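Local coordinates for protein putative NADH dehydrogenase/NAD(P)H nitroreductase (Bacteroides thetaiotaomicron VPI-5482, PDB 3KWK) that binds flavin mononucleotide and is probably an oxidoreductase of the NAD(P)H-dependent nitroreductase family, at residues V22-N27 / L78-N83; V51-F56 / A92-W97; I86-S91 / E142-L147. One frame throughout, in Å; residues are numbered along the deposited sequence. Where two conformers were deposited one is given.

Contact 1 (V22-N27 / L78-N83). With FMN (flavin mononucleotide), chain B.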
loop_
_atom_site.group_PDB
_atom_site.type_symbol
_atom_site.label_atom_id
_atom_site.label_comp_id
_atom_site.label_asym_id
_atom_site.label_seq_id
_atom_site.Cartn_x
_atom_site.Cartn_y
_atom_site.Cartn_z
ATOM N N VAL A 22 -11.310 -3.375 -10.858
ATOM C CA VAL A 22 -12.610 -3.712 -11.457
ATOM C C VAL A 22 -13.444 -2.408 -11.488
ATOM O O VAL A 22 -13.597 -1.731 -10.443
ATOM C CB VAL A 22 -13.326 -4.762 -10.610
ATOM C CG1 VAL A 22 -14.755 -4.991 -11.068
ATOM C CG2 VAL A 22 -12.505 -6.119 -10.538
ATOM N N ARG A 23 -13.949 -2.077 -12.677
ATOM C CA ARG A 23 -14.622 -0.832 -12.953
ATOM C C ARG A 23 -16.061 -0.942 -13.433
ATOM O O ARG A 23 -16.690 0.059 -13.832
ATOM C CB ARG A 23 -13.835 -0.063 -14.024
ATOM C CG ARG A 23 -12.371 0.162 -13.650
ATOM C CD ARG A 23 -11.661 1.056 -14.650
ATOM N NE ARG A 23 -10.332 1.434 -14.177
ATOM C CZ ARG A 23 -9.235 0.688 -14.309
ATOM N NH1 ARG A 23 -9.215 -0.499 -14.908
ATOM N NH2 ARG A 23 -8.111 1.128 -13.810
ATOM N N THR A 24 -16.600 -2.150 -13.372
ATOM C CA THR A 24 -18.019 -2.397 -13.638
ATOM C C THR A 24 -18.528 -3.415 -12.635
ATOM O O THR A 24 -17.818 -4.346 -12.248
ATOM C CB THR A 24 -18.277 -2.894 -15.052
ATOM O OG1 THR A 24 -17.543 -4.098 -15.268
ATOM C CG2 THR A 24 -17.940 -1.826 -16.153
ATOM N N TYR A 25 -19.760 -3.210 -12.173
ATOM C CA TYR A 25 -20.349 -3.944 -11.064
ATOM C C TYR A 25 -21.757 -4.402 -11.377
ATOM O O TYR A 25 -22.530 -3.719 -12.061
ATOM C CB TYR A 25 -20.362 -3.120 -9.761
ATOM C CG TYR A 25 -19.093 -2.346 -9.583
ATOM C CD1 TYR A 25 -17.901 -2.980 -9.227
ATOM C CD2 TYR A 25 -19.067 -0.957 -9.811
ATOM C CE1 TYR A 25 -16.712 -2.269 -9.115
ATOM C CE2 TYR A 25 -17.898 -0.271 -9.736
ATOM C CZ TYR A 25 -16.714 -0.899 -9.408
ATOM O OH TYR A 25 -15.541 -0.135 -9.351
ATOM N N LEU A 26 -22.111 -5.559 -10.828
ATOM C CA LEU A 26 -23.483 -5.993 -10.883
ATOM C C LEU A 26 -24.336 -5.065 -10.035
ATOM O O LEU A 26 -23.850 -4.431 -9.088
ATOM C CB LEU A 26 -23.604 -7.394 -10.309
ATOM C CG LEU A 26 -22.858 -8.511 -11.025
ATOM C CD1 LEU A 26 -22.994 -9.859 -10.253
ATOM C CD2 LEU A 26 -23.435 -8.673 -12.411
ATOM N N ASN A 27 -25.618 -5.006 -10.374
ATOM C CA ASN A 27 -26.561 -4.193 -9.647
ATOM C C ASN A 27 -27.077 -4.992 -8.456
ATOM O O ASN A 27 -28.182 -5.551 -8.487
ATOM C CB ASN A 27 -27.720 -3.810 -10.565
ATOM C CG ASN A 27 -28.724 -2.907 -9.882
ATOM O OD1 ASN A 27 -28.414 -2.263 -8.884
ATOM N ND2 ASN A 27 -29.953 -2.875 -10.416
ATOM N N LEU A 78 -18.591 5.209 -10.566
ATOM C CA LEU A 78 -19.421 5.476 -9.384
ATOM C C LEU A 78 -20.941 5.407 -9.653
ATOM O O LEU A 78 -21.683 5.144 -8.736
ATOM C CB LEU A 78 -19.094 6.847 -8.810
ATOM C CG LEU A 78 -17.781 6.940 -8.013
ATOM C CD1 LEU A 78 -17.401 8.407 -7.774
ATOM C CD2 LEU A 78 -17.942 6.208 -6.665
ATOM N N THR A 79 -21.402 5.666 -10.877
ATOM C CA THR A 79 -22.824 5.636 -11.168
ATOM C C THR A 79 -23.334 4.191 -11.151
ATOM O O THR A 79 -24.537 3.952 -10.997
ATOM C CB THR A 79 -23.178 6.316 -12.507
ATOM O OG1 THR A 79 -22.552 5.610 -13.590
ATOM C CG2 THR A 79 -22.798 7.805 -12.492
ATOM N N GLN A 80 -22.444 3.209 -11.252
ATOM C CA GLN A 80 -22.915 1.817 -11.185
ATOM C C GLN A 80 -22.503 1.095 -9.919
ATOM O O GLN A 80 -22.787 -0.093 -9.734
ATOM C CB GLN A 80 -22.554 1.037 -12.457
ATOM C CG GLN A 80 -21.139 0.962 -12.805
ATOM C CD GLN A 80 -20.953 0.132 -14.057
ATOM O OE1 GLN A 80 -20.882 -1.064 -13.964
ATOM N NE2 GLN A 80 -20.862 0.777 -15.225
ATOM N N ALA A 81 -21.841 1.813 -9.014
ATOM C CA ALA A 81 -21.466 1.290 -7.720
ATOM C C ALA A 81 -22.567 1.619 -6.705
ATOM O O ALA A 81 -23.139 2.726 -6.726
ATOM C CB ALA A 81 -20.082 1.944 -7.260
ATOM N N ARG A 82 -22.874 0.684 -5.814
ATOM C CA ARG A 82 -23.779 0.953 -4.681
ATOM C C ARG A 82 -23.079 1.714 -3.553
ATOM O O ARG A 82 -23.730 2.342 -2.755
ATOM C CB ARG A 82 -24.286 -0.356 -4.049
ATOM C CG ARG A 82 -25.193 -1.189 -4.847
ATOM C CD ARG A 82 -26.586 -0.595 -4.906
ATOM N NE ARG A 82 -27.370 -1.452 -5.747
ATOM C CZ ARG A 82 -28.174 -2.404 -5.291
ATOM N NH1 ARG A 82 -28.310 -2.578 -3.981
ATOM N NH2 ARG A 82 -28.840 -3.141 -6.153
ATOM N N ASN A 83 -21.753 1.567 -3.456
ATOM C CA ASN A 83 -20.977 2.145 -2.384
ATOM C C ASN A 83 -19.541 2.460 -2.837
ATOM O O ASN A 83 -19.019 1.882 -3.809
ATOM C CB ASN A 83 -20.796 1.171 -1.176
ATOM C CG ASN A 83 -22.070 0.532 -0.685
ATOM O OD1 ASN A 83 -22.770 1.087 0.173
ATOM N ND2 ASN A 83 -22.374 -0.636 -1.215
HETATM N N1 FMN B . -8.114 3.790 -12.107
HETATM C C2 FMN B . -9.179 4.535 -12.522
HETATM O O2 FMN B . -10.089 3.983 -13.165
HETATM N N3 FMN B . -9.242 5.891 -12.243
HETATM C C4 FMN B . -8.250 6.554 -11.552
HETATM O O4 FMN B . -8.355 7.796 -11.309
HETATM C C4A FMN B . -7.159 5.786 -11.133
HETATM N N5 FMN B . -6.107 6.383 -10.452
HETATM C C5A FMN B . -5.135 5.612 -9.874
HETATM C C6 FMN B . -4.177 6.229 -9.056
HETATM C C7 FMN B . -3.225 5.440 -8.431
HETATM C C7M FMN B . -2.154 6.056 -7.513
HETATM C C8 FMN B . -3.195 4.069 -8.601
HETATM C C8M FMN B . -2.135 3.269 -7.887
HETATM C C9 FMN B . -4.130 3.467 -9.424
HETATM C C9A FMN B . -5.114 4.234 -10.067
HETATM N N10 FMN B . -6.055 3.659 -10.926
HETATM C C10 FMN B . -7.093 4.412 -11.392
HETATM C "C1'" FMN B . -6.029 2.197 -11.175
HETATM C "C2'" FMN B . -4.940 1.837 -12.182
HETATM O "O2'" FMN B . -5.301 2.256 -13.502
HETATM C "C3'" FMN B . -4.599 0.333 -12.131
HETATM O "O3'" FMN B . -4.043 -0.007 -10.861
HETATM C "C4'" FMN B . -3.575 -0.080 -13.226
HETATM O "O4'" FMN B . -4.189 0.059 -14.515
HETATM C "C5'" FMN B . -3.041 -1.503 -13.041
HETATM O "O5'" FMN B . -4.176 -2.360 -13.124
HETATM P P FMN B . -4.564 -3.366 -11.901
HETATM O O1P FMN B . -4.956 -2.506 -10.685
HETATM O O2P FMN B . -5.763 -4.104 -12.536
HETATM O O3P FMN B . -3.392 -4.272 -11.584
HETATM O O HOH W 1 -24.607 -1.880 -11.322
HETATM O O HOH W 2 -23.808 -1.789 -8.163
#
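Asn27 receives the guanidinium of Arg82 in an uncommon way: NH2 stands above the plane of the side-chain amide, 55° out of it, and still makes a nearly straight hydrogen bond to OD1 (NH2 to OD1 2.9 Å). From the arginine's own side the bond is regular, with OD1 at the edge of the guanidinium and in its plane, while NE adds a weak second bond to the same oxygen. A bend at chi2 (-75°) turns the arginine chain toward Asn27. Further along, the side-chain amide of Gln80 reaches the backbone of the other loop, its OE1 accepting from Tyr25 N at 3.0 Å. The same side chain runs alongside Thr24, whose CB is 3.4 Å from OE1. The Tyr25 ring lies beside Gln80 and Ala81, with CE2 4.0 Å from Ala81 CB and Gln80 O at its edge. Such loop-to-loop pairing flanks the flavin site of the nitroreductase fold, and Arg23 carries it to the cofactor. Extended from CG to NE, Arg23 lays the edge of its guanidinium against the pyrimidine end of the isoalloxazine, where NE donates to FMN O2 (2.8 Å) and NH2 to FMN N1 (3.2 Å). Both bonds are almost linear, and the positive charge would probably stabilise electron density gathering at N1 and O2 on reduction. Lys162 and Lys164 of the same chain, and Ser47 N of the second subunit, also hydrogen-bond to this FMN.

Contact 2 (V51-F56 / A92-W97)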
loop_
_atom_site.group_PDB
_atom_site.type_symbol
_atom_site.label_atom_id
_atom_site.label_comp_id
_atom_site.label_asym_id
_atom_site.label_seq_id
_atom_site.Cartn_x
_atom_site.Cartn_y
_atom_site.Cartn_z
ATOM N N VAL A 51 1.107 6.969 13.817
ATOM C CA VAL A 51 0.115 8.003 13.999
ATOM C C VAL A 51 -1.298 7.514 13.667
ATOM O O VAL A 51 -2.271 7.934 14.306
ATOM C CB VAL A 51 0.442 9.209 13.128
ATOM C CG1 VAL A 51 -0.684 10.254 13.113
ATOM C CG2 VAL A 51 1.753 9.880 13.566
ATOM N N ARG A 52 -1.424 6.665 12.649
ATOM C CA ARG A 52 -2.722 6.172 12.238
ATOM C C ARG A 52 -3.621 7.312 11.774
ATOM O O ARG A 52 -4.712 7.499 12.285
ATOM C CB ARG A 52 -3.397 5.302 13.289
ATOM C CG ARG A 52 -2.453 4.236 13.897
ATOM C CD ARG A 52 -3.102 3.464 15.020
ATOM N NE ARG A 52 -2.091 2.643 15.668
ATOM C CZ ARG A 52 -2.324 1.834 16.700
ATOM N NH1 ARG A 52 -3.527 1.729 17.200
ATOM N NH2 ARG A 52 -1.322 1.128 17.216
ATOM N N PRO A 53 -3.136 8.058 10.769
ATOM C CA PRO A 53 -3.824 9.281 10.370
ATOM C C PRO A 53 -5.009 9.103 9.434
ATOM O O PRO A 53 -5.650 10.076 9.030
ATOM C CB PRO A 53 -2.721 10.055 9.641
ATOM C CG PRO A 53 -1.945 8.995 8.954
ATOM C CD PRO A 53 -1.911 7.850 9.979
ATOM N N TRP A 54 -5.324 7.870 9.096
ATOM C CA TRP A 54 -6.433 7.577 8.175
ATOM C C TRP A 54 -7.809 7.892 8.717
ATOM O O TRP A 54 -8.065 7.769 9.918
ATOM C CB TRP A 54 -6.370 6.139 7.700
ATOM C CG TRP A 54 -6.026 5.187 8.777
ATOM C CD1 TRP A 54 -6.766 4.885 9.859
ATOM C CD2 TRP A 54 -4.792 4.480 8.919
ATOM N NE1 TRP A 54 -6.113 3.991 10.670
ATOM C CE2 TRP A 54 -4.871 3.759 10.125
ATOM C CE3 TRP A 54 -3.622 4.408 8.157
ATOM C CZ2 TRP A 54 -3.843 2.895 10.545
ATOM C CZ3 TRP A 54 -2.613 3.575 8.582
ATOM C CH2 TRP A 54 -2.713 2.874 9.780
ATOM N N GLU A 55 -8.678 8.311 7.819
ATOM C CA GLU A 55 -10.099 8.519 8.032
ATOM C C GLU A 55 -10.816 7.959 6.816
ATOM O O GLU A 55 -10.407 8.247 5.682
ATOM C CB GLU A 55 -10.398 10.035 8.206
ATOM C CG GLU A 55 -9.685 10.714 9.398
ATOM C CD GLU A 55 -10.214 10.326 10.780
ATOM O OE1 GLU A 55 -11.310 9.752 10.927
ATOM O OE2 GLU A 55 -9.464 10.598 11.748
ATOM N N PHE A 56 -11.889 7.176 7.029
ATOM C CA PHE A 56 -12.595 6.569 5.911
ATOM C C PHE A 56 -14.025 7.071 5.850
ATOM O O PHE A 56 -14.737 7.073 6.864
ATOM C CB PHE A 56 -12.624 5.046 6.072
ATOM C CG PHE A 56 -11.250 4.454 6.255
ATOM C CD1 PHE A 56 -10.457 4.181 5.148
ATOM C CD2 PHE A 56 -10.722 4.260 7.519
ATOM C CE1 PHE A 56 -9.176 3.667 5.301
ATOM C CE2 PHE A 56 -9.443 3.775 7.678
ATOM C CZ PHE A 56 -8.676 3.472 6.581
ATOM N N ALA A 92 -3.008 17.123 9.512
ATOM C CA ALA A 92 -2.603 17.864 10.695
ATOM C C ALA A 92 -1.767 16.994 11.643
ATOM O O ALA A 92 -0.931 17.520 12.409
ATOM C CB ALA A 92 -3.810 18.468 11.439
ATOM N N ARG A 93 -1.993 15.686 11.537
ATOM C CA ARG A 93 -1.431 14.662 12.418
ATOM C C ARG A 93 -0.184 13.991 11.844
ATOM O O ARG A 93 0.611 13.460 12.581
ATOM C CB ARG A 93 -2.491 13.607 12.740
ATOM C CG ARG A 93 -3.646 14.136 13.653
ATOM C CD ARG A 93 -4.591 13.023 14.141
ATOM N NE ARG A 93 -3.872 12.185 15.065
ATOM C CZ ARG A 93 -3.689 10.869 14.975
ATOM N NH1 ARG A 93 -4.297 10.093 14.035
ATOM N NH2 ARG A 93 -2.920 10.319 15.894
ATOM N N SER A 94 -0.036 13.986 10.519
ATOM C CA SER A 94 1.068 13.284 9.877
ATOM C C SER A 94 1.406 13.774 8.485
ATOM O O SER A 94 0.532 13.871 7.619
ATOM C CB SER A 94 0.722 11.814 9.742
ATOM O OG SER A 94 1.743 11.124 9.043
ATOM N N PHE A 95 2.674 14.059 8.256
ATOM C CA PHE A 95 3.141 14.339 6.877
ATOM C C PHE A 95 3.436 13.049 6.093
ATOM O O PHE A 95 3.846 13.113 4.936
ATOM C CB PHE A 95 4.323 15.321 6.834
ATOM C CG PHE A 95 5.545 14.911 7.651
ATOM C CD1 PHE A 95 6.364 13.894 7.195
ATOM C CD2 PHE A 95 5.876 15.548 8.828
ATOM C CE1 PHE A 95 7.483 13.479 7.901
ATOM C CE2 PHE A 95 6.978 15.163 9.525
ATOM C CZ PHE A 95 7.785 14.098 9.053
ATOM N N TYR A 96 3.218 11.895 6.721
ATOM C CA TYR A 96 3.272 10.633 5.988
ATOM C C TYR A 96 1.895 10.213 5.516
ATOM O O TYR A 96 1.757 9.122 5.007
ATOM C CB TYR A 96 3.810 9.516 6.870
ATOM C CG TYR A 96 5.141 9.710 7.531
ATOM C CD1 TYR A 96 6.312 9.596 6.820
ATOM C CD2 TYR A 96 5.228 9.891 8.891
ATOM C CE1 TYR A 96 7.530 9.732 7.448
ATOM C CE2 TYR A 96 6.435 9.986 9.536
ATOM C CZ TYR A 96 7.576 9.893 8.830
ATOM O OH TYR A 96 8.772 9.976 9.524
ATOM N N TRP A 97 0.866 11.061 5.680
ATOM C CA TRP A 97 -0.506 10.614 5.534
ATOM C C TRP A 97 -0.741 9.889 4.236
ATOM O O TRP A 97 -1.441 8.921 4.218
ATOM C CB TRP A 97 -1.526 11.759 5.739
ATOM C CG TRP A 97 -1.516 12.781 4.648
ATOM C CD1 TRP A 97 -0.778 13.937 4.595
ATOM C CD2 TRP A 97 -2.305 12.758 3.459
ATOM N NE1 TRP A 97 -1.025 14.616 3.436
ATOM C CE2 TRP A 97 -1.948 13.902 2.696
ATOM C CE3 TRP A 97 -3.212 11.861 2.934
ATOM C CZ2 TRP A 97 -2.489 14.141 1.446
ATOM C CZ3 TRP A 97 -3.792 12.138 1.682
ATOM C CH2 TRP A 97 -3.428 13.272 0.971
#
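Arg93 and Val51 run antiparallel alongside one another, the arginine described in one of its two modelled conformers, to which the grip below belongs. Its CB rests against Val51 CG1 at 3.8 Å. With CG set anti to the carbonyl carbon (chi1 -69°) and a bend at chi3, the chain then curls back over the valine. CG1 thus sits over one face of the guanidinium, 3.6 Å from CZ and displaced toward the rim. At the tip both terminal nitrogens close on one backbone oxygen: NH2 is 2.9 Å from Val51 O, and NH1 3.0 Å from it. Neither bond is straight, the N-H...O angles being near 130°, and the oxygen is tilted 23° from the guanidinium plane. NH1 leans as well toward Arg52 O at its edge, a weak bond.

Next to this polar grip, Pro53 packs on Ser94 (CB to CB 3.9 Å) and on Trp97, the first residue of helix 97-114 (CG to CA 4.0 Å). Ser94 OG accepts from the N of Tyr96, the N-cap, in an ST turn. The contact ties the entry of strand 54-59 to the turn before the helix. Ion-dipole attraction comes from Val51 O and, weakly, Arg52 O, with CG1 adding apolar packing; the carbonyls carry no formal charge, but Glu55, salt-bridged to Lys169 of the second subunit, would probably ease Arg93's at longer range (OE2 to NH1 5.7 Å, not in contact).

Contact 3 (I86-S91 / E142-L147)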
loop_
_atom_site.group_PDB
_atom_site.type_symbol
_atom_site.label_atom_id
_atom_site.label_comp_id
_atom_site.label_asym_id
_atom_site.label_seq_id
_atom_site.Cartn_x
_atom_site.Cartn_y
_atom_site.Cartn_z
ATOM N N ILE A 86 -13.980 6.275 0.673
ATOM C CA ILE A 86 -13.075 7.378 0.434
ATOM C C ILE A 86 -11.979 7.317 1.479
ATOM O O ILE A 86 -12.260 7.431 2.672
ATOM C CB ILE A 86 -13.789 8.722 0.438
ATOM C CG1 ILE A 86 -14.995 8.671 -0.508
ATOM C CG2 ILE A 86 -12.792 9.844 0.043
ATOM C CD1 ILE A 86 -15.571 10.043 -0.795
ATOM N N VAL A 87 -10.751 7.065 1.049
ATOM C CA VAL A 87 -9.607 6.971 1.964
ATOM C C VAL A 87 -8.991 8.343 2.111
ATOM O O VAL A 87 -8.531 8.934 1.104
ATOM C CB VAL A 87 -8.526 5.952 1.498
ATOM C CG1 VAL A 87 -7.357 5.919 2.488
ATOM C CG2 VAL A 87 -9.163 4.530 1.216
ATOM N N CYS A 88 -8.979 8.872 3.324
ATOM C CA CYS A 88 -8.475 10.203 3.601
ATOM C C CYS A 88 -7.409 10.131 4.654
ATOM O O CYS A 88 -7.339 9.180 5.410
ATOM C CB CYS A 88 -9.571 11.125 4.146
ATOM S SG CYS A 88 -11.056 11.199 3.140
ATOM N N GLY A 89 -6.625 11.197 4.748
ATOM C CA GLY A 89 -5.573 11.309 5.762
ATOM C C GLY A 89 -5.668 12.596 6.549
ATOM O O GLY A 89 -5.936 13.647 5.970
ATOM N N ASP A 90 -5.453 12.528 7.862
ATOM C CA ASP A 90 -5.414 13.755 8.662
ATOM C C ASP A 90 -4.032 14.383 8.575
ATOM O O ASP A 90 -3.098 13.972 9.282
ATOM C CB ASP A 90 -5.822 13.450 10.098
ATOM C CG ASP A 90 -5.945 14.710 10.944
ATOM O OD1 ASP A 90 -5.541 15.783 10.458
ATOM O OD2 ASP A 90 -6.529 14.609 12.053
ATOM N N SER A 91 -3.876 15.317 7.642
ATOM C CA SER A 91 -2.603 15.957 7.366
ATOM C C SER A 91 -2.123 16.817 8.550
ATOM O O SER A 91 -0.960 17.186 8.602
ATOM C CB SER A 91 -2.755 16.840 6.127
ATOM O OG SER A 91 -3.621 17.919 6.377
ATOM N N GLU A 142 -10.837 20.936 6.684
ATOM C CA GLU A 142 -9.710 21.396 5.865
ATOM C C GLU A 142 -8.461 20.505 5.962
ATOM O O GLU A 142 -7.759 20.278 4.972
ATOM C CB GLU A 142 -9.361 22.841 6.274
ATOM C CG GLU A 142 -8.265 23.489 5.442
ATOM C CD GLU A 142 -8.235 25.017 5.580
ATOM O OE1 GLU A 142 -8.351 25.516 6.715
ATOM O OE2 GLU A 142 -8.088 25.707 4.547
ATOM N N ASN A 143 -8.225 19.975 7.158
ATOM C CA ASN A 143 -7.034 19.156 7.459
ATOM C C ASN A 143 -7.103 17.721 6.965
ATOM O O ASN A 143 -6.096 17.033 6.873
ATOM C CB ASN A 143 -6.715 19.155 8.954
ATOM C CG ASN A 143 -7.888 18.706 9.817
ATOM O OD1 ASN A 143 -8.949 19.338 9.790
ATOM N ND2 ASN A 143 -7.676 17.664 10.652
ATOM N N ILE A 144 -8.321 17.286 6.668
ATOM C CA ILE A 144 -8.582 15.926 6.195
ATOM C C ILE A 144 -8.530 15.896 4.681
ATOM O O ILE A 144 -9.382 16.482 4.029
ATOM C CB ILE A 144 -9.930 15.395 6.708
ATOM C CG1 ILE A 144 -10.042 15.468 8.231
ATOM C CG2 ILE A 144 -10.176 13.928 6.266
ATOM C CD1 ILE A 144 -8.906 14.786 9.083
ATOM N N LEU A 145 -7.507 15.241 4.149
ATOM C CA LEU A 145 -7.237 15.261 2.721
ATOM C C LEU A 145 -7.586 13.927 2.088
ATOM O O LEU A 145 -7.115 12.893 2.545
ATOM C CB LEU A 145 -5.759 15.598 2.470
ATOM C CG LEU A 145 -5.283 16.885 3.128
ATOM C CD1 LEU A 145 -3.830 17.143 2.716
ATOM C CD2 LEU A 145 -6.174 18.114 2.829
ATOM N N PRO A 146 -8.328 13.945 0.975
ATOM C CA PRO A 146 -8.714 12.653 0.368
ATOM C C PRO A 146 -7.637 12.101 -0.559
ATOM O O PRO A 146 -7.220 12.805 -1.468
ATOM C CB PRO A 146 -9.993 13.009 -0.422
ATOM C CG PRO A 146 -9.861 14.434 -0.754
ATOM C CD PRO A 146 -9.043 15.071 0.350
ATOM N N LEU A 147 -7.173 10.876 -0.294
ATOM C CA LEU A 147 -6.232 10.215 -1.153
ATOM C C LEU A 147 -6.925 9.652 -2.389
ATOM O O LEU A 147 -6.513 9.938 -3.497
ATOM C CB LEU A 147 -5.471 9.089 -0.443
ATOM C CG LEU A 147 -4.548 8.281 -1.335
ATOM C CD1 LEU A 147 -3.391 9.139 -1.762
ATOM C CD2 LEU A 147 -4.031 7.015 -0.595
#
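Two flat groups meet where Asp90 faces Asn143: the carboxylate has Ile144 CD1 over one face, 3.5 Å from CG, and the amide nitrogen of Asn143 reaches OD1 from that same side. The planes stand 61° apart. ND2 approaches OD1 from above the carboxylate, 46° out of its plane, although the acceptor lies close to the plane of the amide, and the N-O separation is 2.9 Å. Asp90 OD1 also accepts from Ala92 N, so two donors hold the carboxylate in place. Chi1 of -174° swings this carboxylate over toward Asn143. Replacing Asp90 with an alanine would probably leave Asn143 ND2 and Ala92 N without their shared acceptor and take away the carboxylate on which Ile144 CD1 rests.

Strands 83-90 and 144-153 are antiparallel neighbours inside the central sheet of the nitroreductase fold. Gly89 and Leu145 form a hydrogen-bonded pair, with Gly89 N 2.8 Å from Leu145 O and a nearly straight return bond from Leu145 N to Gly89 O. Cys88 with Pro146 and Asp90 with Ile144 are non-hydrogen-bonded pairs whose side chains share one face; there Cys88 CB packs on Ile144 CG2 at 3.6 Å, and SG on the proline ring. In that position Pro146's lack of an N-H costs this ladder nothing; the next bond runs from Leu147 N to Val87 O, 2.8 Å. At the other end Asn143 O is gripped twice by Ser91, through the backbone N and, at 2.7 Å, through OG. Leu145 CD1 covers Ser91 CB at 3.6 Å.

In the fold
Contacts 2 and 3 are neighbours, their centres about 8 Å apart, because strands 54-59 and 83-90 lie side by side in the sheet: Pro53 O and Glu55 O probably accept from Asp90 N and Cys88 N, and Trp97 packs on Gly89 and Leu145. Contact 1 stands away from both, its centre about 28 Å from that of contact 2 and 23 Å from that of contact 3. Along the chain, contact 1 closes just before contact 3 opens, whereas contact 2 interleaves with each. Strand 83-90 thus leads from the loops beside Arg23 toward contact 2, where Tyr96 touches an FMN; the cofactor sites themselves lie at the dimer interface.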